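Local atomic coordinates of putative exported protein (Bordetella pertussis Tohama I, PDB entry 2PFY), a protein that probably serves as the periplasmic solute receptor of a tripartite ATP-independent transport system, binding pyroglutamic acid. Residues L76-S81 against Y145-S150; T140-Y145 against S150-L155; T279-W284 against Q294-Y299. One frame throughout, in Å; residues are numbered along the deposited sequence.

In the fold
The three contacts follow one another from the ligand site to the C-terminal helices. Contacts 1 and 2 share Tyr145, Ser150 and helix 147-155, their centres lie about 11 Å apart, and both reach pyroglutamic acid. Along the sequence their segments alternate, whereas contact 3 opens after both have closed. Its centre is about 13 Å from that of contact 1 and about 21 Å from that of contact 2. Ile79 and Leu76 of contact 1 pack on Trp284 of contact 3, and Met280 lies against Ser148, His151, Met152 and Leu155. Helix 267-287 thus backs the helix whose N-terminal approach carries the pocket residues Arg143 and Tyr145.

Contact 1. Residues L76-S81 against Y145-S150; sequences LFEIDS and YSASTS. With PCA (pyroglutamic acid), chain E.
A buried, largely water-mediated contact behind the ligand pocket of this family 7 (DctP) solute-binding protein joins Glu78 and Ser81 to Ser148. The first two lie in the loop before helix 89-108, which contains 3-10 turns; Ser148 lies at the start of helix 147-155, with Ser146 at the N-cap position. Direct touching is slight: CB of Ser81 rests 3.4 Å from OG of Ser148, while OE1 of Glu78 approaches CB of Ala147 and CB of Ser148.

Four waters fill in the rest. One donates to Glu78 OE1 at 2.6 Å and accepts from the backbone N of Ser148, so the carboxylate addresses the first turn of the helix indirectly; the helix end would probably favour its negative charge. The side chain of Glu78 gets there with CG between its backbone N and carbonyl carbon (chi1 67°) and an extended chain beyond, and its other oxygen, OE2, forms a salt bridge with Lys287. Two more waters join Ser148 OG to backbone oxygens: it lies 2.6 Å from the water on Glu78 O and 2.9 Å from the water on Ser81 O. The fourth water donates to Ser81 OG at 2.7 Å and also binds Ser146 OG. Ser81 OG in turn donates to Asp80 OD1, meeting it on the anti side of the carboxylate.

On the helix side, the backbone N of Tyr145 donates to Thr149 OG1 at 2.8 Å in a nearly straight bond (168°). The hydroxyls of Ser146 and Thr149 are bonded to each other as well. The Tyr145 ring lies between Thr149 CG2 over one face and CB of pyroglutamic acid 3.7 Å above the other, both offset toward the rim.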
loop_
_atom_site.group_PDB
_atom_site.type_symbol
_atom_site.label_atom_id
_atom_site.label_comp_id
_atom_site.label_asym_id
_atom_site.label_seq_id
_atom_site.Cartn_x
_atom_site.Cartn_y
_atom_site.Cartn_z
ATOM N N LEU A 76 0.722 -0.361 -14.549
ATOM C CA LEU A 76 0.094 -1.561 -14.016
ATOM C C LEU A 76 0.247 -1.629 -12.481
ATOM O O LEU A 76 -0.506 -2.357 -11.818
ATOM C CB LEU A 76 0.686 -2.832 -14.644
ATOM C CG LEU A 76 0.634 -2.945 -16.184
ATOM C CD1 LEU A 76 1.311 -4.250 -16.702
ATOM C CD2 LEU A 76 -0.797 -2.829 -16.703
ATOM N N PHE A 77 1.230 -0.899 -11.948
ATOM C CA PHE A 77 1.544 -0.963 -10.494
ATOM C C PHE A 77 0.622 -0.054 -9.642
ATOM O O PHE A 77 0.672 -0.073 -8.398
ATOM C CB PHE A 77 3.031 -0.655 -10.245
ATOM C CG PHE A 77 3.973 -1.789 -10.647
ATOM C CD1 PHE A 77 4.431 -2.688 -9.705
ATOM C CD2 PHE A 77 4.389 -1.952 -11.981
ATOM C CE1 PHE A 77 5.292 -3.745 -10.054
ATOM C CE2 PHE A 77 5.245 -3.015 -12.343
ATOM C CZ PHE A 77 5.702 -3.903 -11.375
ATOM N N GLU A 78 -0.230 0.731 -10.299
ATOM C CA GLU A 78 -1.174 1.587 -9.550
ATOM C C GLU A 78 -2.658 1.354 -9.854
ATOM O O GLU A 78 -3.515 2.182 -9.487
ATOM C CB GLU A 78 -0.811 3.075 -9.706
ATOM C CG GLU A 78 -1.018 3.582 -11.130
ATOM C CD GLU A 78 -0.587 5.018 -11.341
ATOM O OE1 GLU A 78 0.330 5.516 -10.641
ATOM O OE2 GLU A 78 -1.169 5.647 -12.247
ATOM N N ILE A 79 -2.987 0.241 -10.500
ATOM C CA ILE A 79 -4.399 -0.075 -10.708
ATOM C C ILE A 79 -5.159 -0.263 -9.380
ATOM O O ILE A 79 -6.367 -0.061 -9.324
ATOM C CB ILE A 79 -4.630 -1.300 -11.702
ATOM C CG1 ILE A 79 -6.081 -1.398 -12.179
ATOM C CG2 ILE A 79 -4.237 -2.640 -11.086
ATOM C CD1 ILE A 79 -6.618 -0.188 -12.932
ATOM N N ASP A 80 -4.443 -0.630 -8.322
ATOM C CA ASP A 80 -5.032 -0.827 -7.003
ATOM C C ASP A 80 -5.412 0.486 -6.309
ATOM O O ASP A 80 -5.992 0.477 -5.200
ATOM C CB ASP A 80 -4.092 -1.684 -6.106
ATOM C CG ASP A 80 -2.812 -0.944 -5.697
ATOM O OD1 ASP A 80 -2.657 0.251 -6.019
ATOM O OD2 ASP A 80 -1.937 -1.563 -5.057
ATOM N N SER A 81 -5.095 1.611 -6.952
ATOM C CA SER A 81 -5.378 2.926 -6.386
ATOM C C SER A 81 -6.429 3.739 -7.164
ATOM O O SER A 81 -6.632 4.916 -6.874
ATOM C CB SER A 81 -4.086 3.733 -6.208
ATOM O OG SER A 81 -3.174 3.044 -5.351
ATOM N N TYR A 145 0.584 10.270 -1.206
ATOM C CA TYR A 145 1.661 9.346 -0.822
ATOM C C TYR A 145 2.187 8.503 -1.974
ATOM O O TYR A 145 2.979 7.569 -1.774
ATOM C CB TYR A 145 1.260 8.475 0.381
ATOM C CG TYR A 145 0.044 7.602 0.198
ATOM C CD1 TYR A 145 0.045 6.547 -0.723
ATOM C CD2 TYR A 145 -1.105 7.800 0.981
ATOM C CE1 TYR A 145 -1.049 5.749 -0.880
ATOM C CE2 TYR A 145 -2.228 6.998 0.819
ATOM C CZ TYR A 145 -2.199 5.975 -0.117
ATOM O OH TYR A 145 -3.270 5.142 -0.313
ATOM N N SER A 146 1.738 8.850 -3.176
ATOM C CA SER A 146 2.035 8.107 -4.406
ATOM C C SER A 146 1.666 9.022 -5.588
ATOM O O SER A 146 0.993 10.056 -5.396
ATOM C CB SER A 146 1.231 6.798 -4.441
ATOM O OG SER A 146 -0.169 7.056 -4.513
ATOM N N ALA A 147 2.143 8.671 -6.787
ATOM C CA ALA A 147 1.716 9.321 -8.031
ATOM C C ALA A 147 0.194 9.295 -8.190
ATOM O O ALA A 147 -0.419 10.323 -8.491
ATOM C CB ALA A 147 2.430 8.651 -9.257
ATOM N N SER A 148 -0.427 8.138 -7.969
ATOM C CA SER A 148 -1.890 8.027 -8.069
ATOM C C SER A 148 -2.637 8.939 -7.090
ATOM O O SER A 148 -3.558 9.676 -7.499
ATOM C CB SER A 148 -2.356 6.577 -7.909
ATOM O OG SER A 148 -3.760 6.495 -8.117
ATOM N N THR A 149 -2.266 8.912 -5.810
ATOM C CA THR A 149 -2.932 9.788 -4.856
ATOM C C THR A 149 -2.654 11.288 -5.065
ATOM O O THR A 149 -3.496 12.121 -4.711
ATOM C CB THR A 149 -2.666 9.376 -3.364
ATOM O OG1 THR A 149 -1.257 9.341 -3.106
ATOM C CG2 THR A 149 -3.321 8.013 -3.041
ATOM N N SER A 150 -1.485 11.633 -5.607
ATOM C CA SER A 150 -1.206 13.016 -6.033
ATOM C C SER A 150 -2.175 13.490 -7.119
ATOM O O SER A 150 -2.772 14.570 -7.003
ATOM C CB SER A 150 0.221 13.146 -6.569
ATOM O OG SER A 150 1.122 13.448 -5.538
HETATM N N PCA E . -1.140 3.544 4.574
HETATM C CA PCA E . -0.034 3.900 3.654
HETATM C CB PCA E . -0.444 3.603 2.233
HETATM C CG PCA E . -1.864 3.128 2.298
HETATM C CD PCA E . -2.205 3.090 3.750
HETATM O OE PCA E . -3.265 2.666 4.198
HETATM C C PCA E . 0.319 5.368 3.800
HETATM O O PCA E . 1.348 5.874 3.337
HETATM O OXT PCA E . -0.455 6.085 4.408
HETATM O O HOH W 1 0.795 5.521 -8.084
HETATM O O HOH W 2 -4.528 4.784 -9.897
HETATM O O HOH W 3 -1.359 4.707 -4.282
HETATM O O HOH W 4 -5.517 7.313 -5.940
#

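Contact 2. Residues T140-Y145 against S150-L155; sequences TRFRAY and SHMAAL. With PCA (pyroglutamic acid), chain E.
Atom O of the pyroglutamic acid carboxylate accepts from Arg143 NH2 at 2.7 Å, and its partner OXT takes a bond from NH1 at 2.9 Å. The ligand's carboxyl carbon lies in the guanidinium plane at the edge of the group, giving a two-pronged grip. With CG anti to the backbone N (chi1 179°) and the chain extended as far as NE, the guanidinium reaches the ligand; there NE donates to the backbone oxygen of Val163, and Tyr145 CD2 lies 3.6 Å above one guanidinium face, which should restrain its rotation.

The side chain of Arg143 leaves the strand away from residues 150-155, those of Phe142 and Ala144 toward them. Strand 141-144 and helix 147-155 open a beta-alpha-beta unit completed by the parallel strand 159-162, and the axes of strand 141-144 and of residues 150-155 run nearly antiparallel (156°), 8.1 Å apart at closest approach. The approach is close where both residues are small: Ala144 CB lies 3.3 Å from Ser150 OG, and the CA atoms of the two residues are 5.0 Å apart. Farther along, the Phe142 ring is met obliquely through CD2 by Ala153 CB at 4.2 Å and, more loosely, through CE2 by the terminal methyl CE of selenomethionine Met152. Leu181 of strand 180-182 touches both Phe142 and Met152.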
loop_
_atom_site.group_PDB
_atom_site.type_symbol
_atom_site.label_atom_id
_atom_site.label_comp_id
_atom_site.label_asym_id
_atom_site.label_seq_id
_atom_site.Cartn_x
_atom_site.Cartn_y
_atom_site.Cartn_z
ATOM N N THR A 140 -7.348 22.903 0.056
ATOM C CA THR A 140 -6.797 22.229 1.232
ATOM C C THR A 140 -5.461 21.552 0.887
ATOM O O THR A 140 -5.339 20.921 -0.164
ATOM C CB THR A 140 -7.836 21.219 1.826
ATOM O OG1 THR A 140 -8.942 21.960 2.373
ATOM C CG2 THR A 140 -7.244 20.385 2.948
ATOM N N ARG A 141 -4.471 21.733 1.763
ATOM C CA ARG A 141 -3.167 21.044 1.681
ATOM C C ARG A 141 -3.429 19.600 2.065
ATOM O O ARG A 141 -3.681 19.289 3.217
ATOM C CB ARG A 141 -2.151 21.672 2.630
ATOM C CG ARG A 141 -1.887 23.166 2.326
ATOM C CD ARG A 141 -1.084 23.836 3.458
ATOM N NE ARG A 141 -0.625 25.177 3.076
ATOM C CZ ARG A 141 0.257 25.899 3.764
ATOM N NH1 ARG A 141 0.806 25.409 4.862
ATOM N NH2 ARG A 141 0.594 27.114 3.346
ATOM N N PHE A 142 -3.456 18.743 1.066
ATOM C CA PHE A 142 -3.985 17.411 1.269
ATOM C C PHE A 142 -2.832 16.430 1.020
ATOM O O PHE A 142 -2.180 16.469 -0.029
ATOM C CB PHE A 142 -5.159 17.185 0.316
ATOM C CG PHE A 142 -5.960 15.930 0.608
ATOM C CD1 PHE A 142 -7.185 16.009 1.277
ATOM C CD2 PHE A 142 -5.482 14.664 0.207
ATOM C CE1 PHE A 142 -7.930 14.853 1.527
ATOM C CE2 PHE A 142 -6.213 13.488 0.479
ATOM C CZ PHE A 142 -7.433 13.579 1.132
ATOM N N ARG A 143 -2.560 15.578 1.997
ATOM C CA ARG A 143 -1.471 14.603 1.863
ATOM C C ARG A 143 -1.660 13.665 0.683
ATOM O O ARG A 143 -2.732 13.065 0.522
ATOM C CB ARG A 143 -1.345 13.753 3.134
ATOM C CG ARG A 143 -0.224 12.688 3.031
ATOM C CD ARG A 143 -0.235 11.729 4.168
ATOM N NE ARG A 143 0.805 10.719 3.936
ATOM C CZ ARG A 143 0.623 9.408 4.051
ATOM N NH1 ARG A 143 -0.544 8.946 4.487
ATOM N NH2 ARG A 143 1.634 8.561 3.781
ATOM N N ALA A 144 -0.618 13.519 -0.133
ATOM C CA ALA A 144 -0.556 12.450 -1.142
ATOM C C ALA A 144 0.611 11.532 -0.771
ATOM O O ALA A 144 1.516 11.964 -0.085
ATOM C CB ALA A 144 -0.312 13.032 -2.545
ATOM N N TYR A 145 0.584 10.270 -1.206
ATOM C CA TYR A 145 1.661 9.346 -0.822
ATOM C C TYR A 145 2.187 8.503 -1.974
ATOM O O TYR A 145 2.979 7.569 -1.774
ATOM C CB TYR A 145 1.260 8.475 0.381
ATOM C CG TYR A 145 0.044 7.602 0.198
ATOM C CD1 TYR A 145 0.045 6.547 -0.723
ATOM C CD2 TYR A 145 -1.105 7.800 0.981
ATOM C CE1 TYR A 145 -1.049 5.749 -0.880
ATOM C CE2 TYR A 145 -2.228 6.998 0.819
ATOM C CZ TYR A 145 -2.199 5.975 -0.117
ATOM O OH TYR A 145 -3.270 5.142 -0.313
ATOM N N SER A 150 -1.485 11.633 -5.607
ATOM C CA SER A 150 -1.206 13.016 -6.033
ATOM C C SER A 150 -2.175 13.490 -7.119
ATOM O O SER A 150 -2.772 14.570 -7.003
ATOM C CB SER A 150 0.221 13.146 -6.569
ATOM O OG SER A 150 1.122 13.448 -5.538
ATOM N N HIS A 151 -2.318 12.669 -8.157
ATOM C CA HIS A 151 -3.270 12.907 -9.222
ATOM C C HIS A 151 -4.720 12.976 -8.691
ATOM O O HIS A 151 -5.479 13.891 -9.035
ATOM C CB HIS A 151 -3.129 11.819 -10.288
ATOM C CG HIS A 151 -3.966 12.062 -11.509
ATOM N ND1 HIS A 151 -4.620 11.047 -12.176
ATOM C CD2 HIS A 151 -4.260 13.202 -12.177
ATOM C CE1 HIS A 151 -5.279 11.553 -13.206
ATOM N NE2 HIS A 151 -5.072 12.859 -13.231
HETATM N N MSE A 152 -5.092 12.027 -7.836
HETATM C CA MSE A 152 -6.423 12.009 -7.249
HETATM C C MSE A 152 -6.730 13.298 -6.478
HETATM O O MSE A 152 -7.825 13.867 -6.623
HETATM C CB MSE A 152 -6.590 10.785 -6.352
HETATM C CG MSE A 152 -7.966 10.658 -5.701
HETATM SE SE MSE A 152 -7.794 9.427 -4.209
HETATM C CE MSE A 152 -6.765 10.681 -2.984
ATOM N N ALA A 153 -5.774 13.748 -5.665
ATOM C CA ALA A 153 -5.937 14.938 -4.848
ATOM C C ALA A 153 -6.135 16.186 -5.705
ATOM O O ALA A 153 -6.939 17.041 -5.354
ATOM C CB ALA A 153 -4.746 15.129 -3.916
ATOM N N ALA A 154 -5.392 16.279 -6.806
ATOM C CA ALA A 154 -5.482 17.414 -7.723
ATOM C C ALA A 154 -6.892 17.460 -8.337
ATOM O O ALA A 154 -7.537 18.518 -8.351
ATOM C CB ALA A 154 -4.420 17.322 -8.799
ATOM N N LEU A 155 -7.383 16.302 -8.773
ATOM C CA LEU A 155 -8.743 16.178 -9.289
ATOM C C LEU A 155 -9.838 16.515 -8.276
ATOM O O LEU A 155 -10.954 16.909 -8.659
ATOM C CB LEU A 155 -8.963 14.786 -9.852
ATOM C CG LEU A 155 -8.115 14.406 -11.068
ATOM C CD1 LEU A 155 -8.346 12.949 -11.374
ATOM C CD2 LEU A 155 -8.430 15.301 -12.273
HETATM N N PCA E . -1.140 3.544 4.574
HETATM C CA PCA E . -0.034 3.900 3.654
HETATM C CB PCA E . -0.444 3.603 2.233
HETATM C CG PCA E . -1.864 3.128 2.298
HETATM C CD PCA E . -2.205 3.090 3.750
HETATM O OE PCA E . -3.265 2.666 4.198
HETATM C C PCA E . 0.319 5.368 3.800
HETATM O O PCA E . 1.348 5.874 3.337
HETATM O OXT PCA E . -0.455 6.085 4.408
#

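Contact 3. Residues T279-W284 against Q294-Y299; sequences TMVSDW and QLLDAY
Trp284 and Leu296 form the middle of this contact, their side chains sliding past each other in opposite directions between helices 267-287 and 290-300. The fit is made by the six-membered end of the indole. Its CZ3 faces the fork of Leu296, 3.6 Å from CD2 and 4.0 Å from CD1. CD2 comes at the ring obliquely and also reaches CE3.

The same methyl CD2 has a second neighbour in Val281 CG2, 4.3 Å away. Val281 and Trp284 stand three residues apart on one side of their helix, and CD2 of Leu296 settles between Val281 CG2 and the indole. Leu296 takes torsions far from the staggered values (chi1 -111°, chi2 30°), so this fit may involve some strain or mobility. One residue earlier, Leu295 sends CD1 to Trp284 CH2 at 4.3 Å, so that successive leucines meet adjacent atoms of the indole.

The segment axes come no nearer than 12.9 Å, and the indole and the two leucines together bridge that separation. With CG anti to the backbone N, the indole is carried out from its helix toward the other. Its NE1 is hydrogen-bonded to the backbone oxygen of Pro75. Ile79 helps to fill the space between the helices, its CD1 packing on both Trp284 CE2 and Leu296 CD1. Leu295 continues the apolar surface onto Leu95, Thr99 and Leu102 of helix 89-108.

The two segments run at 133°, well off antiparallel, and only a short connection separates their helices in sequence. The arrangement is that of two consecutive helices, joined by a short turn and packed obliquely through apolar side chains, that form the C-terminal end of this solute-binding protein.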
loop_
_atom_site.group_PDB
_atom_site.type_symbol
_atom_site.label_atom_id
_atom_site.label_comp_id
_atom_site.label_asym_id
_atom_site.label_seq_id
_atom_site.Cartn_x
_atom_site.Cartn_y
_atom_site.Cartn_z
ATOM N N THR A 279 -12.987 9.069 -14.265
ATOM C CA THR A 279 -11.921 9.783 -14.972
ATOM C C THR A 279 -10.588 9.028 -14.889
ATOM O O THR A 279 -9.916 8.803 -15.902
ATOM C CB THR A 279 -11.731 11.184 -14.368
ATOM O OG1 THR A 279 -12.969 11.886 -14.414
ATOM C CG2 THR A 279 -10.680 11.976 -15.093
HETATM N N MSE A 280 -10.213 8.622 -13.674
HETATM C CA MSE A 280 -8.907 8.013 -13.480
HETATM C C MSE A 280 -8.739 6.662 -14.176
HETATM O O MSE A 280 -7.651 6.385 -14.686
HETATM C CB MSE A 280 -8.534 7.947 -11.991
HETATM C CG MSE A 280 -8.288 9.321 -11.386
HETATM SE SE MSE A 280 -7.687 9.211 -9.511
HETATM C CE MSE A 280 -5.980 8.172 -9.828
ATOM N N VAL A 281 -9.785 5.835 -14.215
ATOM C CA VAL A 281 -9.683 4.529 -14.876
ATOM C C VAL A 281 -9.594 4.707 -16.408
ATOM O O VAL A 281 -8.984 3.885 -17.110
ATOM C CB VAL A 281 -10.810 3.549 -14.462
ATOM C CG1 VAL A 281 -12.158 3.908 -15.091
ATOM C CG2 VAL A 281 -10.440 2.109 -14.792
ATOM N N SER A 282 -10.203 5.787 -16.896
ATOM C CA SER A 282 -10.108 6.180 -18.298
ATOM C C SER A 282 -8.680 6.669 -18.589
ATOM O O SER A 282 -8.024 6.153 -19.506
ATOM C CB SER A 282 -11.204 7.218 -18.643
ATOM O OG SER A 282 -10.866 8.030 -19.762
ATOM N N ASP A 283 -8.205 7.636 -17.801
ATOM C CA ASP A 283 -6.825 8.131 -17.852
ATOM C C ASP A 283 -5.830 6.976 -17.791
ATOM O O ASP A 283 -4.820 6.976 -18.511
ATOM C CB ASP A 283 -6.541 9.042 -16.647
ATOM C CG ASP A 283 -7.069 10.459 -16.823
ATOM O OD1 ASP A 283 -7.432 10.808 -17.955
ATOM O OD2 ASP A 283 -7.102 11.226 -15.823
ATOM N N TRP A 284 -6.123 6.000 -16.920
ATOM C CA TRP A 284 -5.245 4.856 -16.695
ATOM C C TRP A 284 -5.212 3.949 -17.925
ATOM O O TRP A 284 -4.135 3.548 -18.369
ATOM C CB TRP A 284 -5.684 4.055 -15.463
ATOM C CG TRP A 284 -4.804 2.851 -15.169
ATOM C CD1 TRP A 284 -3.693 2.826 -14.363
ATOM C CD2 TRP A 284 -4.976 1.510 -15.651
ATOM N NE1 TRP A 284 -3.165 1.558 -14.319
ATOM C CE2 TRP A 284 -3.928 0.726 -15.094
ATOM C CE3 TRP A 284 -5.917 0.887 -16.489
ATOM C CZ2 TRP A 284 -3.788 -0.637 -15.355
ATOM C CZ3 TRP A 284 -5.780 -0.480 -16.747
ATOM C CH2 TRP A 284 -4.718 -1.226 -16.182
ATOM N N GLN A 294 -5.883 -6.270 -20.906
ATOM C CA GLN A 294 -6.021 -7.678 -20.510
ATOM C C GLN A 294 -6.152 -7.869 -18.993
ATOM O O GLN A 294 -6.753 -8.845 -18.538
ATOM C CB GLN A 294 -4.990 -8.645 -21.152
ATOM C CG GLN A 294 -3.528 -8.206 -21.258
ATOM C CD GLN A 294 -2.653 -9.213 -22.049
ATOM O OE1 GLN A 294 -2.439 -10.355 -21.614
ATOM N NE2 GLN A 294 -2.141 -8.778 -23.208
ATOM N N LEU A 295 -5.598 -6.929 -18.226
ATOM C CA LEU A 295 -5.749 -6.932 -16.760
ATOM C C LEU A 295 -7.209 -6.610 -16.394
ATOM O O LEU A 295 -7.867 -7.373 -15.686
ATOM C CB LEU A 295 -4.756 -5.951 -16.110
ATOM C CG LEU A 295 -4.558 -5.866 -14.584
ATOM C CD1 LEU A 295 -3.450 -4.877 -14.243
ATOM C CD2 LEU A 295 -5.842 -5.477 -13.864
ATOM N N LEU A 296 -7.704 -5.486 -16.901
ATOM C CA LEU A 296 -9.088 -5.073 -16.684
ATOM C C LEU A 296 -10.117 -6.111 -17.157
ATOM O O LEU A 296 -11.070 -6.409 -16.432
ATOM C CB LEU A 296 -9.337 -3.714 -17.330
ATOM C CG LEU A 296 -9.577 -2.449 -16.500
ATOM C CD1 LEU A 296 -8.874 -2.437 -15.121
ATOM C CD2 LEU A 296 -9.250 -1.200 -17.316
ATOM N N ASP A 297 -9.910 -6.680 -18.350
ATOM C CA ASP A 297 -10.727 -7.813 -18.824
ATOM C C ASP A 297 -10.717 -8.986 -17.850
ATOM O O ASP A 297 -11.783 -9.511 -17.497
ATOM C CB ASP A 297 -10.269 -8.301 -20.217
ATOM C CG ASP A 297 -10.467 -7.253 -21.307
ATOM O OD1 ASP A 297 -11.347 -6.374 -21.143
ATOM O OD2 ASP A 297 -9.727 -7.313 -22.331
ATOM N N ALA A 298 -9.523 -9.393 -17.418
ATOM C CA ALA A 298 -9.378 -10.467 -16.434
ATOM C C ALA A 298 -10.123 -10.166 -15.123
ATOM O O ALA A 298 -10.797 -11.048 -14.574
ATOM C CB ALA A 298 -7.903 -10.760 -16.160
ATOM N N TYR A 299 -9.994 -8.928 -14.632
ATOM C CA TYR A 299 -10.696 -8.492 -13.418
ATOM C C TYR A 299 -12.208 -8.532 -13.603
ATOM O O TYR A 299 -12.926 -9.153 -12.807
ATOM C CB TYR A 299 -10.273 -7.070 -13.019
ATOM C CG TYR A 299 -11.114 -6.441 -11.913
ATOM C CD1 TYR A 299 -11.311 -7.094 -10.690
ATOM C CD2 TYR A 299 -11.702 -5.188 -12.091
ATOM C CE1 TYR A 299 -12.081 -6.506 -9.664
ATOM C CE2 TYR A 299 -12.474 -4.589 -11.071
ATOM C CZ TYR A 299 -12.652 -5.251 -9.870
ATOM O OH TYR A 299 -13.410 -4.665 -8.886
#